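Local coordinates for signal transduction protein TRAP (Staphylococcus aureus, PDB 4AE5), which probably acts as a phosphorylation-dependent signal transduction protein that promotes activation of the agr system, RNAIII synthesis, toxin expression and biofilm formation, at residues G9-G12 with F13-I17; A134-D137 with H138-D142. All blocks are in the same frame, centred on the assembly; numbering follows the deposited sequence.

Contact 1: residues G9-G12 with F13-I17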
# COMPACT_ATOMS: atom_id res chain seq x y z
N GLY A 9 -0.52 13.53 -7.78
CA GLY A 9 -0.78 14.77 -8.45
C GLY A 9 -1.87 15.50 -7.65
O GLY A 9 -2.20 15.07 -6.55
N THR A 10 -2.42 16.58 -8.20
CA THR A 10 -3.55 17.26 -7.55
C THR A 10 -4.82 16.40 -7.69
O THR A 10 -4.90 15.54 -8.58
CB THR A 10 -3.84 18.66 -8.16
OG1 THR A 10 -4.40 18.52 -9.46
CG2 THR A 10 -2.56 19.53 -8.25
N TYR A 11 -5.83 16.66 -6.85
CA TYR A 11 -7.15 15.97 -7.02
C TYR A 11 -7.63 16.05 -8.47
O TYR A 11 -8.00 15.04 -9.07
CB TYR A 11 -8.23 16.54 -6.07
CG TYR A 11 -9.61 16.03 -6.41
CD1 TYR A 11 -10.02 14.77 -5.97
CD2 TYR A 11 -10.50 16.77 -7.20
CE1 TYR A 11 -11.26 14.26 -6.31
CE2 TYR A 11 -11.76 16.26 -7.54
CZ TYR A 11 -12.13 15.04 -7.06
OH TYR A 11 -13.34 14.46 -7.35
N GLY A 12 -7.65 17.25 -9.03
CA GLY A 12 -8.23 17.48 -10.38
C GLY A 12 -7.45 16.76 -11.46
O GLY A 12 -8.06 16.08 -12.29
N PHE A 13 -6.11 16.88 -11.44
CA PHE A 13 -5.24 16.07 -12.34
C PHE A 13 -5.52 14.54 -12.36
O PHE A 13 -5.73 13.90 -13.44
CB PHE A 13 -3.76 16.36 -12.08
CG PHE A 13 -2.84 15.76 -13.10
CD1 PHE A 13 -2.69 16.33 -14.35
CD2 PHE A 13 -2.16 14.57 -12.82
CE1 PHE A 13 -1.87 15.74 -15.31
CE2 PHE A 13 -1.32 13.99 -13.76
CZ PHE A 13 -1.19 14.56 -15.02
N LEU A 14 -5.55 13.94 -11.16
CA LEU A 14 -5.80 12.53 -11.08
C LEU A 14 -7.23 12.15 -11.41
O LEU A 14 -7.46 11.03 -11.94
CB LEU A 14 -5.35 11.95 -9.72
CG LEU A 14 -3.91 12.15 -9.27
CD1 LEU A 14 -3.67 11.31 -8.00
CD2 LEU A 14 -2.93 11.84 -10.38
N HIS A 15 -8.20 13.00 -11.03
CA HIS A 15 -9.62 12.69 -11.28
C HIS A 15 -9.93 12.72 -12.79
O HIS A 15 -10.72 11.92 -13.29
CB HIS A 15 -10.51 13.66 -10.52
CG HIS A 15 -11.96 13.31 -10.62
ND1 HIS A 15 -12.79 13.88 -11.50
CD2 HIS A 15 -12.68 12.34 -9.96
CE1 HIS A 15 -14.01 13.37 -11.36
NE2 HIS A 15 -13.95 12.41 -10.42
N GLN A 16 -9.25 13.59 -13.53
CA GLN A 16 -9.34 13.56 -15.01
C GLN A 16 -8.87 12.18 -15.58
O GLN A 16 -9.50 11.61 -16.49
CB GLN A 16 -8.52 14.72 -15.63
CG GLN A 16 -8.73 14.85 -17.15
CD GLN A 16 -10.11 15.36 -17.41
OE1 GLN A 16 -10.48 16.42 -16.91
NE2 GLN A 16 -10.91 14.58 -18.11
N ILE A 17 -7.77 11.62 -15.04
CA ILE A 17 -7.33 10.26 -15.48
C ILE A 17 -8.42 9.27 -15.18
O ILE A 17 -8.78 8.45 -16.03
CB ILE A 17 -5.93 9.84 -14.94
CG1 ILE A 17 -4.84 10.80 -15.49
CG2 ILE A 17 -5.65 8.35 -15.22
CD1 ILE A 17 -3.45 10.56 -14.89
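Thr-10 and Phe-13 meet where strand 3-9 gives way to helix 11-20, and the polar contacts there show how a helix start is closed. Thr-10 OG1 accepts a hydrogen bond from Phe-13 N at 3.1 Å, with an N-H...O angle of 165°. The hydroxyl reaches that N-H because it sits between its own backbone N and carbonyl carbon (chi1 71°), which leaves the methyl CG2 on the backbone N side. The same residue gives its carbonyl to the first turn: Leu-14 N donates to Thr-10 O at 3.1 Å in an almost straight bond. Two further i to i+4 bonds continue the ladder, His-15 N to Tyr-11 O at 2.8 Å and Gln-16 N to Gly-12 O at 3.0 Å. Tyr-11 O also accepts from the side-chain NE2 of Gln-28, which ties this turn to strand 27-30.

The aromatic contact joins residues one turn apart, Tyr-11 and His-15. With that spacing and with both CG atoms anti to the backbone N, the two side chains run side by side. Their planes are near parallel but slid so far that the rings barely overlap. Instead, His-15 CB forms a CH-pi contact over the tyrosine face, 4.2 Å from the ring centroid, and Tyr-11 OH rides over the imidazole near its rim, 3.4 Å from His-15 CD2.

The apolar contact faces inward: Leu-14 leans both methyls against the Gly-9 backbone, with CD2 3.9 Å from Gly-9 N, and continues onto Ser-35 and Ile-37 of the adjacent strand 35-41. Together these contacts form an N-capped first helical turn, with threonine as the cap, at a tight strand-to-helix junction.

Contact 2: residues A134-D137 with H138-D142; sequences AFND and HFSKD
Phe-135 O is the hub of the backbone turn, accepting from Phe-139 N at 2.8 Å and from His-138 N at 3.1 Å as the chain passes from helix 133-136 to helix 141-144. The two donors come from different directions: the phenylalanine amide approaches nearly end-on to the carbonyl (C=O...N angle 162°), whereas the histidine amide stands well above the carbonyl plane. Ser-140 N adds a weak third bond.

The side chains of Phe-135 and Phe-139 follow the same i to i+4 relation. Phe-139 CB sits over the centre of the Phe-135 ring, 3.8 Å from its centroid, in a CH-pi contact. With CG anti to the backbone N (chi1 -173°), Phe-135 carries its ring round toward the following turn, and the Phe-139 ring then leaves at an oblique 54° to it. Both rings have an edge-to-face aromatic partner elsewhere, Phe-129 for Phe-135 and Phe-118 of strand 114-120 for Phe-139. On the neighbouring residues, Asp-137 CB packs over one face of the His-138 imidazole, 4.2 Å from its centroid and toward the rim.

Ser-140 spans the junction with a single oxygen. Its OG donates to Asn-136 O at 2.7 Å and accepts from Ala-143 N as the N-cap of helix 141-144. Beside it, Asn-136 ND2 lies 3.7 Å from Ser-140 CB.

The chemistry implies a turn held by shared polar atoms and flanked by aromatic rings. One carbonyl gathers the amides leaving the first helix, one hydroxyl of a buried serine links that helix end to the start of the next, and the two phenylalanines pack on helix 123-131 and on barrel strand 114-120.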
# COMPACT_ATOMS: atom_id res chain seq x y z
N ALA A 134 0.71 -7.71 17.10
CA ALA A 134 0.79 -8.28 15.76
C ALA A 134 1.41 -7.22 14.79
O ALA A 134 2.22 -7.55 13.88
CB ALA A 134 -0.57 -8.73 15.23
N PHE A 135 1.10 -5.97 15.01
CA PHE A 135 1.73 -4.94 14.17
C PHE A 135 3.12 -4.57 14.66
O PHE A 135 4.06 -4.55 13.85
CB PHE A 135 0.85 -3.69 14.07
CG PHE A 135 1.36 -2.66 13.07
CD1 PHE A 135 2.44 -1.82 13.43
CD2 PHE A 135 0.81 -2.57 11.81
CE1 PHE A 135 2.91 -0.85 12.54
CE2 PHE A 135 1.26 -1.57 10.89
CZ PHE A 135 2.34 -0.74 11.27
N ASN A 136 3.23 -4.21 15.93
CA ASN A 136 4.51 -3.74 16.47
C ASN A 136 5.65 -4.69 16.29
O ASN A 136 6.80 -4.28 16.08
CB ASN A 136 4.39 -3.41 17.94
CG ASN A 136 4.32 -1.97 18.19
OD1 ASN A 136 3.48 -1.51 19.03
ND2 ASN A 136 5.16 -1.19 17.46
N ASP A 137 5.34 -6.00 16.34
CA ASP A 137 6.43 -6.94 16.32
C ASP A 137 6.82 -7.33 14.89
O ASP A 137 7.83 -8.10 14.69
CB ASP A 137 6.08 -8.18 17.15
CG ASP A 137 6.04 -7.90 18.64
OD1 ASP A 137 6.62 -6.93 19.17
OD2 ASP A 137 5.36 -8.66 19.34
N HIS A 138 5.99 -6.93 13.91
CA HIS A 138 6.19 -7.34 12.49
C HIS A 138 6.36 -6.24 11.44
O HIS A 138 7.10 -6.45 10.45
CB HIS A 138 5.11 -8.36 12.07
CG HIS A 138 5.00 -9.49 13.01
ND1 HIS A 138 5.86 -10.52 13.02
CD2 HIS A 138 4.12 -9.72 14.06
CE1 HIS A 138 5.54 -11.36 14.02
NE2 HIS A 138 4.49 -10.86 14.65
N PHE A 139 5.68 -5.10 11.60
CA PHE A 139 5.51 -4.12 10.51
C PHE A 139 6.05 -2.74 10.92
O PHE A 139 6.04 -1.79 10.08
CB PHE A 139 4.04 -4.00 10.03
CG PHE A 139 3.45 -5.28 9.46
CD1 PHE A 139 3.98 -5.82 8.29
CD2 PHE A 139 2.42 -5.94 10.10
CE1 PHE A 139 3.43 -6.98 7.75
CE2 PHE A 139 1.88 -7.13 9.60
CZ PHE A 139 2.41 -7.68 8.43
N SER A 140 6.42 -2.59 12.20
CA SER A 140 6.90 -1.26 12.70
C SER A 140 8.34 -0.97 12.21
O SER A 140 9.07 -1.89 11.83
CB SER A 140 6.98 -1.18 14.22
OG SER A 140 7.83 -2.22 14.72
N LYS A 141 8.73 0.29 12.40
CA LYS A 141 10.09 0.72 12.17
C LYS A 141 11.07 -0.12 12.97
O LYS A 141 12.04 -0.64 12.38
CB LYS A 141 10.23 2.20 12.60
CG LYS A 141 11.47 2.88 12.05
CD LYS A 141 11.72 4.31 12.61
CE LYS A 141 12.97 4.83 11.92
NZ LYS A 141 13.22 6.30 12.03
N ASP A 142 10.80 -0.28 14.28
CA ASP A 142 11.62 -1.09 15.16
C ASP A 142 11.73 -2.53 14.62
O ASP A 142 12.84 -3.04 14.47
CB ASP A 142 11.10 -1.09 16.61
CG ASP A 142 11.52 0.21 17.40
OD1 ASP A 142 12.29 1.04 16.86
OD2 ASP A 142 11.11 0.42 18.54

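In the fold
Contacts 1 and 2 lie on opposite sides of the chain's centre, with their own centres 33 Å apart and nearest atoms about 23 Å apart, so they do not touch. The antiparallel, eight-stranded barrel stands between them. Contact 1 begins at the end of strand 3-9 and rests on strands 27-30 and 35-41; contact 2 comes late in the chain, within the ABM domain, and faces strand 114-120. Both apply the same principle, a hydroxyl residue just before a helix, but one starts from a strand and the other from a preceding helix. The histidines thought, by similarity, to be phosphorylated, His-66, His-79 and His-154 (the last not modelled), carry no phosphate here and belong to neither contact.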